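Local coordinates for protein cytochrome c55X (Pseudomonas aeruginosa PAO1, PDB 6TP9) that is a small periplasmic c-type cytochrome, associated with heme d1 biosynthesis, that binds one heme c and probably carries electrons, at residues 29-34 and 39-44; 56-61 and 76-81; 43-48 and 84-89. The protein carries 1 engineered substitution. All blocks are in the same frame, centred on the assembly; numbering follows the deposited sequence.

Contact 1 (29-34 and 39-44). With HEC (heme c), chain M.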
loop_
_atom_site.group_PDB
_atom_site.type_symbol
_atom_site.label_atom_id
_atom_site.label_comp_id
_atom_site.label_asym_id
_atom_site.label_seq_id
_atom_site.Cartn_x
_atom_site.Cartn_y
_atom_site.Cartn_z
ATOM N N GLY A 29 -1.844 7.272 -2.205
ATOM C CA GLY A 29 -0.553 6.880 -2.732
ATOM C C GLY A 29 0.182 5.804 -1.962
ATOM O O GLY A 29 1.286 6.042 -1.463
ATOM N N LEU A 30 -0.402 4.613 -1.867
ATOM C CA LEU A 30 0.312 3.488 -1.281
ATOM C C LEU A 30 1.502 3.115 -2.159
ATOM O O LEU A 30 1.393 3.046 -3.387
ATOM C CB LEU A 30 -0.617 2.287 -1.114
ATOM C CG LEU A 30 -0.002 1.068 -0.420
ATOM C CD1 LEU A 30 0.347 1.365 1.032
ATOM C CD2 LEU A 30 -0.944 -0.120 -0.506
ATOM N N ARG A 31 2.645 2.884 -1.517
ATOM C CA ARG A 31 3.878 2.538 -2.207
ATOM C C ARG A 31 4.624 1.502 -1.382
ATOM O O ARG A 31 4.447 1.406 -0.166
ATOM C CB ARG A 31 4.781 3.762 -2.423
ATOM C CG ARG A 31 4.185 4.856 -3.286
ATOM C CD ARG A 31 4.121 4.450 -4.751
ATOM N NE ARG A 31 2.788 4.678 -5.305
ATOM C CZ ARG A 31 2.400 5.795 -5.913
ATOM N NH1 ARG A 31 3.238 6.810 -6.069
ATOM N NH2 ARG A 31 1.160 5.894 -6.373
ATOM N N LEU A 32 5.470 0.724 -2.055
ATOM C CA LEU A 32 6.350 -0.223 -1.370
ATOM C C LEU A 32 7.686 0.469 -1.135
ATOM O O LEU A 32 8.576 0.462 -1.986
ATOM C CB LEU A 32 6.513 -1.508 -2.169
ATOM C CG LEU A 32 5.456 -2.579 -1.893
ATOM C CD1 LEU A 32 4.114 -2.178 -2.480
ATOM C CD2 LEU A 32 5.906 -3.927 -2.436
ATOM N N THR A 33 7.821 1.078 0.040
ATOM C CA THR A 33 9.036 1.786 0.411
ATOM C C THR A 33 9.035 1.969 1.922
ATOM O O THR A 33 8.002 1.828 2.580
ATOM C CB THR A 33 9.140 3.138 -0.308
ATOM O OG1 THR A 33 10.268 3.867 0.193
ATOM C CG2 THR A 33 7.872 3.959 -0.110
ATOM N N GLY A 34 10.211 2.272 2.464
ATOM C CA GLY A 34 10.358 2.482 3.887
ATOM C C GLY A 34 10.668 1.241 4.695
ATOM O O GLY A 34 10.807 1.340 5.921
ATOM N N ALA A 39 13.596 0.768 -1.972
ATOM C CA ALA A 39 12.351 1.375 -2.410
ATOM C C ALA A 39 11.955 0.840 -3.780
ATOM O O ALA A 39 12.784 0.776 -4.694
ATOM C CB ALA A 39 12.487 2.895 -2.466
ATOM N N LEU A 40 10.686 0.460 -3.920
ATOM C CA LEU A 40 10.126 0.024 -5.193
ATOM C C LEU A 40 9.148 1.051 -5.757
ATOM O O LEU A 40 8.198 0.693 -6.457
ATOM C CB LEU A 40 9.441 -1.332 -5.039
ATOM C CG LEU A 40 10.329 -2.476 -4.545
ATOM C CD1 LEU A 40 9.545 -3.779 -4.520
ATOM C CD2 LEU A 40 11.579 -2.615 -5.402
ATOM N N THR A 41 9.369 2.328 -5.457
ATOM C CA THR A 41 8.493 3.382 -5.939
ATOM C C THR A 41 8.795 3.694 -7.401
ATOM O O THR A 41 9.843 3.312 -7.925
ATOM C CB THR A 41 8.668 4.640 -5.095
ATOM O OG1 THR A 41 9.930 5.248 -5.396
ATOM C CG2 THR A 41 8.622 4.303 -3.613
ATOM N N PRO A 42 7.882 4.385 -8.090
ATOM C CA PRO A 42 8.175 4.771 -9.481
ATOM C C PRO A 42 9.426 5.620 -9.608
ATOM O O PRO A 42 10.189 5.466 -10.571
ATOM C CB PRO A 42 6.917 5.543 -9.902
ATOM C CG PRO A 42 5.842 5.045 -8.994
ATOM C CD PRO A 42 6.521 4.776 -7.683
ATOM N N GLU A 43 9.658 6.521 -8.651
ATOM C CA GLU A 43 10.838 7.376 -8.710
ATOM C C GLU A 43 12.116 6.549 -8.647
ATOM O O GLU A 43 13.101 6.863 -9.325
ATOM C CB GLU A 43 10.803 8.397 -7.570
ATOM C CG GLU A 43 9.638 9.386 -7.637
ATOM C CD GLU A 43 8.308 8.771 -7.234
ATOM O OE1 GLU A 43 8.224 8.198 -6.128
ATOM O OE2 GLU A 43 7.351 8.853 -8.031
ATOM N N ALA A 44 12.114 5.481 -7.845
ATOM C CA ALA A 44 13.311 4.674 -7.646
ATOM C C ALA A 44 13.572 3.700 -8.787
ATOM O O ALA A 44 14.715 3.266 -8.961
ATOM C CB ALA A 44 13.199 3.894 -6.333
HETATM FE FE HEC M . 12.504 -7.631 -3.410
HETATM C CHA HEC M . 15.138 -5.962 -4.832
HETATM C CHB HEC M . 10.579 -6.899 -6.197
HETATM C CHC HEC M . 9.961 -9.531 -2.165
HETATM C CHD HEC M . 14.213 -7.962 -0.449
HETATM N NA HEC M . 12.786 -6.597 -5.171
HETATM C C1A HEC M . 13.983 -6.040 -5.577
HETATM C C2A HEC M . 13.815 -5.544 -6.929
HETATM C C3A HEC M . 12.562 -5.800 -7.310
HETATM C C4A HEC M . 11.887 -6.466 -6.213
HETATM C CMA HEC M . 11.942 -5.447 -8.678
HETATM C CAA HEC M . 14.901 -4.843 -7.776
HETATM C CBA HEC M . 14.853 -3.340 -7.521
HETATM C CGA HEC M . 15.912 -2.645 -8.335
HETATM O O1A HEC M . 16.447 -3.272 -9.287
HETATM O O2A HEC M . 16.216 -1.461 -8.032
HETATM N NB HEC M . 10.627 -8.114 -4.063
HETATM C C1B HEC M . 10.019 -7.717 -5.240
HETATM C C2B HEC M . 8.703 -8.326 -5.288
HETATM C C3B HEC M . 8.541 -9.046 -4.178
HETATM C C4B HEC M . 9.744 -8.930 -3.384
HETATM C CMB HEC M . 7.659 -8.161 -6.415
HETATM C CAB HEC M . 7.293 -9.862 -3.788
HETATM C CBB HEC M . 6.976 -10.891 -4.890
HETATM N NC HEC M . 12.133 -8.523 -1.619
HETATM C C1C HEC M . 11.060 -9.352 -1.356
HETATM C C2C HEC M . 11.269 -9.976 -0.067
HETATM C C3C HEC M . 12.467 -9.591 0.387
HETATM C C4C HEC M . 13.018 -8.638 -0.563
HETATM C CMC HEC M . 10.329 -11.020 0.576
HETATM C CAC HEC M . 13.111 -10.011 1.729
HETATM C CBC HEC M . 13.132 -11.546 1.873
HETATM N ND HEC M . 14.373 -7.036 -2.734
HETATM C C1D HEC M . 14.884 -7.322 -1.469
HETATM C C2D HEC M . 16.249 -6.844 -1.403
HETATM C C3D HEC M . 16.529 -6.224 -2.776
HETATM C C4D HEC M . 15.311 -6.387 -3.532
HETATM C CMD HEC M . 17.224 -6.936 -0.211
HETATM C CAD HEC M . 17.830 -5.556 -3.262
HETATM C CBD HEC M . 18.816 -6.600 -3.771
HETATM C CGD HEC M . 20.060 -5.872 -4.199
HETATM O O1D HEC M . 21.018 -5.806 -3.387
HETATM O O2D HEC M . 20.086 -5.342 -5.341
#
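Leu-32 and Leu-40 meet twice, through their backbones and through their side chains. Leu-40 N donates to Leu-32 O at 2.9 Å, and just beside this bond the two CB atoms touch, Leu-32 CB lying 4.1 Å from Leu-40 CB. With Leu-40 CG anti to its own carbonyl carbon (chi1 -59°), both methyls reach the heme: CD1 rests 3.7 Å from HEC CHB, and CD2 lies close to the neighbouring pyrrole carbons.

Farther out, the two threonines pack by methyl. Thr-41 CG2 presses against Thr-33 CB at 3.5 Å and against Thr-33 CG2, while Thr-33 OG1 is left beside Ala-39 CB. In Thr-41 it is the hydroxyl that takes the crowded position between backbone N and carbonyl (chi1 72°). There OG1 accepts from Ala-44 N at 3.3 Å, an ST motif that spans Pro-42 and Glu-43.

The side chains of Arg-31 and Pro-42 cross at about a right angle and meet at one ring atom, Arg-31 CD lying 3.8 Å from Pro-42 CD. The arginine chain, bent at chi2 and chi3, folds back so that NE makes a weak bond to Leu-30 O, and NH2 makes another to Gly-88 O. Leu-30 and Arg-31 also pair in an antiparallel ladder with the second subunit, whose His-28 packs on Leu-40.

A single hydrogen bond links the two segments; the rest is apolar packing, of methyls and of the Arg-31 chain on Pro-42. The result joins an intersubunit strand to a heme wall, consistent with a domain-swapped pocket in which one chain covers the heme carried by the other.

Contact 2 (56-61 and 76-81). With HEC (heme c), chain M.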
loop_
_atom_site.group_PDB
_atom_site.type_symbol
_atom_site.label_atom_id
_atom_site.label_comp_id
_atom_site.label_asym_id
_atom_site.label_seq_id
_atom_site.Cartn_x
_atom_site.Cartn_y
_atom_site.Cartn_z
ATOM N N THR A 56 14.647 -9.835 -12.023
ATOM C CA THR A 56 14.910 -9.843 -10.588
ATOM C C THR A 56 13.778 -10.515 -9.822
ATOM O O THR A 56 14.023 -11.264 -8.869
ATOM C CB THR A 56 15.112 -8.415 -10.081
ATOM O OG1 THR A 56 16.206 -7.804 -10.776
ATOM C CG2 THR A 56 15.400 -8.416 -8.587
ATOM N N VAL A 57 12.531 -10.252 -10.215
ATOM C CA VAL A 57 11.397 -10.878 -9.542
ATOM C C VAL A 57 11.437 -12.388 -9.740
ATOM O O VAL A 57 11.295 -13.164 -8.789
ATOM C CB VAL A 57 10.072 -10.284 -10.055
ATOM C CG1 VAL A 57 8.888 -11.014 -9.431
ATOM C CG2 VAL A 57 10.002 -8.791 -9.764
ATOM N N LEU A 58 11.635 -12.825 -10.985
ATOM C CA LEU A 58 11.586 -14.249 -11.286
ATOM C C LEU A 58 12.790 -14.992 -10.725
ATOM O O LEU A 58 12.663 -16.154 -10.322
ATOM C CB LEU A 58 11.502 -14.458 -12.797
ATOM C CG LEU A 58 10.204 -14.020 -13.472
ATOM C CD1 LEU A 58 10.372 -14.064 -14.978
ATOM C CD2 LEU A 58 9.037 -14.892 -13.036
ATOM N N MET A 59 13.956 -14.346 -10.686
ATOM C CA MET A 59 15.194 -15.003 -10.296
ATOM C C MET A 59 15.815 -14.441 -9.026
ATOM O O MET A 59 16.875 -14.923 -8.611
ATOM C CB MET A 59 16.219 -14.908 -11.435
ATOM C CG MET A 59 15.689 -15.387 -12.775
ATOM S SD MET A 59 16.997 -15.652 -13.984
ATOM C CE MET A 59 16.991 -14.070 -14.813
ATOM N N GLY A 60 15.194 -13.450 -8.395
ATOM C CA GLY A 60 15.809 -12.862 -7.227
ATOM C C GLY A 60 17.177 -12.283 -7.559
ATOM O O GLY A 60 17.602 -12.207 -8.710
ATOM N N ARG A 61 17.864 -11.869 -6.501
ATOM C CA ARG A 61 19.244 -11.396 -6.606
ATOM C C ARG A 61 20.146 -12.280 -5.764
ATOM O O ARG A 61 20.021 -12.281 -4.525
ATOM C CB ARG A 61 19.369 -9.942 -6.159
ATOM C CG ARG A 61 18.860 -8.969 -7.187
ATOM C CD ARG A 61 19.739 -7.742 -7.289
ATOM N NE ARG A 61 19.085 -6.728 -8.106
ATOM C CZ ARG A 61 18.930 -6.819 -9.422
ATOM N NH1 ARG A 61 18.313 -5.852 -10.085
ATOM N NH2 ARG A 61 19.387 -7.879 -10.077
ATOM N N ASP A 76 4.023 -13.461 -16.928
ATOM C CA ASP A 76 2.997 -12.424 -16.964
ATOM C C ASP A 76 2.725 -11.878 -15.570
ATOM O O ASP A 76 2.615 -10.661 -15.384
ATOM C CB ASP A 76 1.714 -12.979 -17.581
ATOM C CG ASP A 76 1.899 -13.412 -19.018
ATOM O OD1 ASP A 76 2.569 -12.680 -19.778
ATOM O OD2 ASP A 76 1.381 -14.489 -19.386
ATOM N N ASP A 77 2.616 -12.765 -14.579
ATOM C CA ASP A 77 2.426 -12.325 -13.201
ATOM C C ASP A 77 3.500 -11.324 -12.793
ATOM O O ASP A 77 3.200 -10.256 -12.249
ATOM C CB ASP A 77 2.436 -13.536 -12.265
ATOM C CG ASP A 77 1.314 -14.510 -12.562
ATOM O OD1 ASP A 77 0.447 -14.180 -13.398
ATOM O OD2 ASP A 77 1.302 -15.607 -11.962
ATOM N N ALA A 78 4.766 -11.654 -13.058
ATOM C CA ALA A 78 5.856 -10.768 -12.667
ATOM C C ALA A 78 5.785 -9.443 -13.413
ATOM O O ALA A 78 5.994 -8.377 -12.821
ATOM C CB ALA A 78 7.201 -11.450 -12.918
ATOM N N GLY A 79 5.500 -9.486 -14.716
ATOM C CA GLY A 79 5.391 -8.252 -15.474
ATOM C C GLY A 79 4.258 -7.373 -14.985
ATOM O O GLY A 79 4.371 -6.144 -14.967
ATOM N N TRP A 80 3.147 -7.991 -14.584
ATOM C CA TRP A 80 2.054 -7.237 -13.980
ATOM C C TRP A 80 2.512 -6.562 -12.694
ATOM O O TRP A 80 2.350 -5.348 -12.525
ATOM C CB TRP A 80 0.876 -8.172 -13.713
ATOM C CG TRP A 80 -0.384 -7.492 -13.264
ATOM C CD1 TRP A 80 -1.354 -6.959 -14.061
ATOM C CD2 TRP A 80 -0.822 -7.293 -11.913
ATOM N NE1 TRP A 80 -2.364 -6.435 -13.291
ATOM C CE2 TRP A 80 -2.061 -6.628 -11.969
ATOM C CE3 TRP A 80 -0.283 -7.610 -10.661
ATOM C CZ2 TRP A 80 -2.770 -6.272 -10.824
ATOM C CZ3 TRP A 80 -0.988 -7.256 -9.527
ATOM C CH2 TRP A 80 -2.219 -6.595 -9.616
ATOM N N LEU A 81 3.093 -7.336 -11.774
ATOM C CA LEU A 81 3.577 -6.767 -10.521
ATOM C C LEU A 81 4.478 -5.568 -10.783
ATOM O O LEU A 81 4.342 -4.517 -10.148
ATOM C CB LEU A 81 4.328 -7.827 -9.715
ATOM C CG LEU A 81 3.505 -8.950 -9.088
ATOM C CD1 LEU A 81 4.416 -9.971 -8.421
ATOM C CD2 LEU A 81 2.518 -8.378 -8.091
HETATM FE FE HEC M . 12.504 -7.631 -3.410
HETATM C CHA HEC M . 15.138 -5.962 -4.832
HETATM C CHB HEC M . 10.579 -6.899 -6.197
HETATM C CHC HEC M . 9.961 -9.531 -2.165
HETATM C CHD HEC M . 14.213 -7.962 -0.449
HETATM N NA HEC M . 12.786 -6.597 -5.171
HETATM C C1A HEC M . 13.983 -6.040 -5.577
HETATM C C2A HEC M . 13.815 -5.544 -6.929
HETATM C C3A HEC M . 12.562 -5.800 -7.310
HETATM C C4A HEC M . 11.887 -6.466 -6.213
HETATM C CMA HEC M . 11.942 -5.447 -8.678
HETATM C CAA HEC M . 14.901 -4.843 -7.776
HETATM C CBA HEC M . 14.853 -3.340 -7.521
HETATM C CGA HEC M . 15.912 -2.645 -8.335
HETATM O O1A HEC M . 16.447 -3.272 -9.287
HETATM O O2A HEC M . 16.216 -1.461 -8.032
HETATM N NB HEC M . 10.627 -8.114 -4.063
HETATM C C1B HEC M . 10.019 -7.717 -5.240
HETATM C C2B HEC M . 8.703 -8.326 -5.288
HETATM C C3B HEC M . 8.541 -9.046 -4.178
HETATM C C4B HEC M . 9.744 -8.930 -3.384
HETATM C CMB HEC M . 7.659 -8.161 -6.415
HETATM C CAB HEC M . 7.293 -9.862 -3.788
HETATM C CBB HEC M . 6.976 -10.891 -4.890
HETATM N NC HEC M . 12.133 -8.523 -1.619
HETATM C C1C HEC M . 11.060 -9.352 -1.356
HETATM C C2C HEC M . 11.269 -9.976 -0.067
HETATM C C3C HEC M . 12.467 -9.591 0.387
HETATM C C4C HEC M . 13.018 -8.638 -0.563
HETATM C CMC HEC M . 10.329 -11.020 0.576
HETATM C CAC HEC M . 13.111 -10.011 1.729
HETATM C CBC HEC M . 13.132 -11.546 1.873
HETATM N ND HEC M . 14.373 -7.036 -2.734
HETATM C C1D HEC M . 14.884 -7.322 -1.469
HETATM C C2D HEC M . 16.249 -6.844 -1.403
HETATM C C3D HEC M . 16.529 -6.224 -2.776
HETATM C C4D HEC M . 15.311 -6.387 -3.532
HETATM C CMD HEC M . 17.224 -6.936 -0.211
HETATM C CAD HEC M . 17.830 -5.556 -3.262
HETATM C CBD HEC M . 18.816 -6.600 -3.771
HETATM C CGD HEC M . 20.060 -5.872 -4.199
HETATM O O1D HEC M . 21.018 -5.806 -3.387
HETATM O O2D HEC M . 20.086 -5.342 -5.341
#
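This is a small apolar helix-to-helix contact between the C-terminal end of helix 50-59 and the first turns of helix 75-86, in which Val-57 and Leu-58 close on Ala-78. The two helices pack together beside the heme, as in the cytochrome c fold. No hydrogen bond crosses the contact. Ala-78 CB points at the partner helix and is met from two neighbouring residues: Val-57 CG1 at 3.9 Å and Leu-58 CD2 at the same distance.

The valine divides its branches. CG1 stands anti to the backbone N (chi1 176°) and goes to the alanine; CG2, beside the N, faces the heme near the methyl CMA and the meso carbon CHB. One residue therefore serves both the helix packing and the porphyrin edge. Leu-73, from the loop before helix 75-86, also touches Val-57.

On the heme side of helix 50-59, Thr-56 CG2 comes within 3.7 Å of HEC C2A. The same methyl sits over the centre of one face of the Arg-61 guanidinium, 3.9 Å above its plane. Gly-60, with positive phi, ends the helix and turns the chain toward Arg-61. From there the arginine, bent at chi2, reaches the propionates: NH1 donates to HEC O1A at 3.3 Å with an N-H...O angle of 153°, the oxygen lying in the guanidinium plane. HEC O2D of the other propionate lies near that plane too, 3.3 Å from Arg-61 NE. Across the dimer, Asp-77 forms a salt bridge with Arg-12 of the second subunit.

Chemically, the work is divided by polarity. Methyl packing joins the helices, whereas a cation with a methyl over one face meets both propionates and probably offsets part of their negative charge.

Contact 3 (43-48 and 84-89). With HEC (heme c), chain M.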
loop_
_atom_site.group_PDB
_atom_site.type_symbol
_atom_site.label_atom_id
_atom_site.label_comp_id
_atom_site.label_asym_id
_atom_site.label_seq_id
_atom_site.Cartn_x
_atom_site.Cartn_y
_atom_site.Cartn_z
ATOM N N GLU A 43 9.658 6.521 -8.651
ATOM C CA GLU A 43 10.838 7.376 -8.710
ATOM C C GLU A 43 12.116 6.549 -8.647
ATOM O O GLU A 43 13.101 6.863 -9.325
ATOM C CB GLU A 43 10.803 8.397 -7.570
ATOM C CG GLU A 43 9.638 9.386 -7.637
ATOM C CD GLU A 43 8.308 8.771 -7.234
ATOM O OE1 GLU A 43 8.224 8.198 -6.128
ATOM O OE2 GLU A 43 7.351 8.853 -8.031
ATOM N N ALA A 44 12.114 5.481 -7.845
ATOM C CA ALA A 44 13.311 4.674 -7.646
ATOM C C ALA A 44 13.572 3.700 -8.787
ATOM O O ALA A 44 14.715 3.266 -8.961
ATOM C CB ALA A 44 13.199 3.894 -6.333
ATOM N N LEU A 45 12.549 3.342 -9.560
ATOM C CA LEU A 45 12.700 2.419 -10.675
ATOM C C LEU A 45 12.725 3.131 -12.020
ATOM O O LEU A 45 12.652 2.469 -13.061
ATOM C CB LEU A 45 11.566 1.391 -10.661
ATOM C CG LEU A 45 11.398 0.582 -9.375
ATOM C CD1 LEU A 45 10.068 -0.155 -9.382
ATOM C CD2 LEU A 45 12.549 -0.397 -9.190
ATOM N N ARG A 46 12.847 4.461 -12.022
ATOM C CA ARG A 46 12.564 5.228 -13.230
ATOM C C ARG A 46 13.494 4.847 -14.374
ATOM O O ARG A 46 13.054 4.719 -15.523
ATOM C CB ARG A 46 12.666 6.725 -12.934
ATOM C CG ARG A 46 12.065 7.591 -14.028
ATOM C CD ARG A 46 11.914 9.045 -13.603
ATOM N NE ARG A 46 13.198 9.660 -13.275
ATOM C CZ ARG A 46 13.536 10.141 -12.078
ATOM N NH1 ARG A 46 14.738 10.674 -11.906
ATOM N NH2 ARG A 46 12.684 10.107 -11.058
ATOM N N GLY A 47 14.780 4.657 -14.087
ATOM C CA GLY A 47 15.741 4.375 -15.132
ATOM C C GLY A 47 15.976 2.915 -15.438
ATOM O O GLY A 47 16.662 2.602 -16.416
ATOM N N LYS A 48 15.424 2.007 -14.643
ATOM C CA LYS A 48 15.789 0.605 -14.812
ATOM C C LYS A 48 14.870 -0.074 -15.825
ATOM O O LYS A 48 13.646 0.118 -15.766
ATOM C CB LYS A 48 15.737 -0.123 -13.476
ATOM C CG LYS A 48 16.711 0.441 -12.441
ATOM C CD LYS A 48 16.120 0.429 -11.040
ATOM C CE LYS A 48 17.004 1.166 -10.038
ATOM N NZ LYS A 48 18.021 0.281 -9.402
ATOM N N ARG A 84 2.676 -2.458 -11.724
ATOM C CA ARG A 84 2.065 -1.812 -10.568
ATOM C C ARG A 84 3.088 -0.987 -9.799
ATOM O O ARG A 84 2.787 0.124 -9.347
ATOM C CB ARG A 84 1.435 -2.859 -9.651
ATOM C CG ARG A 84 0.460 -3.804 -10.338
ATOM C CD ARG A 84 -0.827 -3.111 -10.752
ATOM N NE ARG A 84 -0.642 -2.212 -11.887
ATOM C CZ ARG A 84 -0.415 -2.614 -13.134
ATOM N NH1 ARG A 84 -0.266 -1.717 -14.099
ATOM N NH2 ARG A 84 -0.327 -3.907 -13.416
ATOM N N LEU A 85 4.299 -1.520 -9.627
ATOM C CA LEU A 85 5.352 -0.757 -8.967
ATOM C C LEU A 85 5.689 0.494 -9.766
ATOM O O LEU A 85 5.818 1.591 -9.210
ATOM C CB LEU A 85 6.597 -1.625 -8.791
ATOM C CG LEU A 85 6.425 -2.931 -8.019
ATOM C CD1 LEU A 85 7.700 -3.761 -8.088
ATOM C CD2 LEU A 85 6.044 -2.643 -6.580
ATOM N N ILE A 86 5.828 0.341 -11.082
ATOM C CA ILE A 86 6.244 1.453 -11.929
ATOM C C ILE A 86 5.157 2.517 -11.989
ATOM O O ILE A 86 5.432 3.717 -11.873
ATOM C CB ILE A 86 6.600 0.939 -13.335
ATOM C CG1 ILE A 86 7.889 0.120 -13.290
ATOM C CG2 ILE A 86 6.726 2.100 -14.301
ATOM C CD1 ILE A 86 8.079 -0.771 -14.495
ATOM N N GLU A 87 3.909 2.098 -12.179
ATOM C CA GLU A 87 2.806 3.018 -12.414
ATOM C C GLU A 87 2.127 3.476 -11.128
ATOM O O GLU A 87 1.069 4.110 -11.193
ATOM C CB GLU A 87 1.784 2.369 -13.352
ATOM C CG GLU A 87 2.286 2.239 -14.784
ATOM C CD GLU A 87 1.378 1.395 -15.657
ATOM O OE1 GLU A 87 0.291 0.995 -15.184
ATOM O OE2 GLU A 87 1.757 1.131 -16.817
ATOM N N GLY A 88 2.715 3.186 -9.971
ATOM C CA GLY A 88 2.130 3.616 -8.710
ATOM C C GLY A 88 0.715 3.127 -8.496
ATOM O O GLY A 88 -0.146 3.898 -8.057
ATOM N N GLU A 89 0.458 1.854 -8.784
ATOM C CA GLU A 89 -0.880 1.274 -8.720
ATOM C C GLU A 89 -0.892 0.030 -7.843
ATOM O O GLU A 89 -1.351 -1.043 -8.239
ATOM C CB GLU A 89 -1.381 0.951 -10.125
ATOM C CG GLU A 89 -2.142 2.083 -10.783
ATOM C CD GLU A 89 -2.279 1.901 -12.283
ATOM O OE1 GLU A 89 -2.962 2.733 -12.917
ATOM O OE2 GLU A 89 -1.704 0.932 -12.825
HETATM FE FE HEC M . 12.504 -7.631 -3.410
HETATM C CHA HEC M . 15.138 -5.962 -4.832
HETATM C CHB HEC M . 10.579 -6.899 -6.197
HETATM C CHC HEC M . 9.961 -9.531 -2.165
HETATM C CHD HEC M . 14.213 -7.962 -0.449
HETATM N NA HEC M . 12.786 -6.597 -5.171
HETATM C C1A HEC M . 13.983 -6.040 -5.577
HETATM C C2A HEC M . 13.815 -5.544 -6.929
HETATM C C3A HEC M . 12.562 -5.800 -7.310
HETATM C C4A HEC M . 11.887 -6.466 -6.213
HETATM C CMA HEC M . 11.942 -5.447 -8.678
HETATM C CAA HEC M . 14.901 -4.843 -7.776
HETATM C CBA HEC M . 14.853 -3.340 -7.521
HETATM C CGA HEC M . 15.912 -2.645 -8.335
HETATM O O1A HEC M . 16.447 -3.272 -9.287
HETATM O O2A HEC M . 16.216 -1.461 -8.032
HETATM N NB HEC M . 10.627 -8.114 -4.063
HETATM C C1B HEC M . 10.019 -7.717 -5.240
HETATM C C2B HEC M . 8.703 -8.326 -5.288
HETATM C C3B HEC M . 8.541 -9.046 -4.178
HETATM C C4B HEC M . 9.744 -8.930 -3.384
HETATM C CMB HEC M . 7.659 -8.161 -6.415
HETATM C CAB HEC M . 7.293 -9.862 -3.788
HETATM C CBB HEC M . 6.976 -10.891 -4.890
HETATM N NC HEC M . 12.133 -8.523 -1.619
HETATM C C1C HEC M . 11.060 -9.352 -1.356
HETATM C C2C HEC M . 11.269 -9.976 -0.067
HETATM C C3C HEC M . 12.467 -9.591 0.387
HETATM C C4C HEC M . 13.018 -8.638 -0.563
HETATM C CMC HEC M . 10.329 -11.020 0.576
HETATM C CAC HEC M . 13.111 -10.011 1.729
HETATM C CBC HEC M . 13.132 -11.546 1.873
HETATM N ND HEC M . 14.373 -7.036 -2.734
HETATM C C1D HEC M . 14.884 -7.322 -1.469
HETATM C C2D HEC M . 16.249 -6.844 -1.403
HETATM C C3D HEC M . 16.529 -6.224 -2.776
HETATM C C4D HEC M . 15.311 -6.387 -3.532
HETATM C CMD HEC M . 17.224 -6.936 -0.211
HETATM C CAD HEC M . 17.830 -5.556 -3.262
HETATM C CBD HEC M . 18.816 -6.600 -3.771
HETATM C CGD HEC M . 20.060 -5.872 -4.199
HETATM O O1D HEC M . 21.018 -5.806 -3.387
HETATM O O2D HEC M . 20.086 -5.342 -5.341
#
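Leu-45 begins a type I beta turn that runs to Lys-48, closed by Lys-48 N bonding to Leu-45 O at 3.2 Å, and it lies against the last turn of helix 75-86 with its CA 6.6 Å from that of Ile-86. The leucine makes the contact with one branch. Its CD1 presses on Leu-85 CB at 3.8 Å and brushes Ile-86 CG1 at 4.5 Å, the side chains of Leu-45 and Leu-85 passing each other at a slant. CD2, the other branch, is directed to the heme, near the propionate carbon CBA and the oxygen O2A. Leu-53 of helix 50-59 covers Leu-45 as well, and Leu-40 meets Leu-85.

In the fold of this c-type cytochrome, the contact sets the C-terminal helix against the turn leading into helix 50-59, and it is the turn that borders one heme propionate. Lys-48 supplies the charge on this side. Bent at chi2 and chi4 (chi4 -89°), its chain brings NZ within 2.9 Å of HEC O2A, in a hydrogen bond to the propionate whose other oxygen, O1A, is bonded by Arg-61. With a cation at each oxygen, that carboxylate would be expected to stay ionised.

From the last turn of the helix, Arg-84 reaches two acids that follow its end, in a salt-bridge network. Its NH1 meets Glu-89 OE2 at 3.3 Å, with the oxygen tilted 20° out of the guanidinium plane; NE adds a weak bond to the same atom. Glu-87 OE1 lies in that plane, 3.0 Å from Arg-84 NH1, though the bond is bent and weak. Trp-80 adds a cation-pi contact with Arg-84, and Glu-89 O accepts a hydrogen bond from Arg-17 of the second subunit.

The three contacts illustrate how a small cytochrome can build a heme pocket from few elements. Contact 1 closes first along the chain; contact 3 begins on the stretch where it ends, sharing Glu-43 and Ala-44; contact 2 is nested inside the loop that contact 3 closes. Contacts 1 and 3 adjoin, centres about 7 Å apart, whereas contact 2 lies about 16 Å and 14 Å from their respective centres. Contacts 2 and 3 both use helix 75-86, which thus meets helix 50-59 near its start and the 43-48 turn near its end. All three touch the same heme and the second subunit, so pocket and dimer interface are built together.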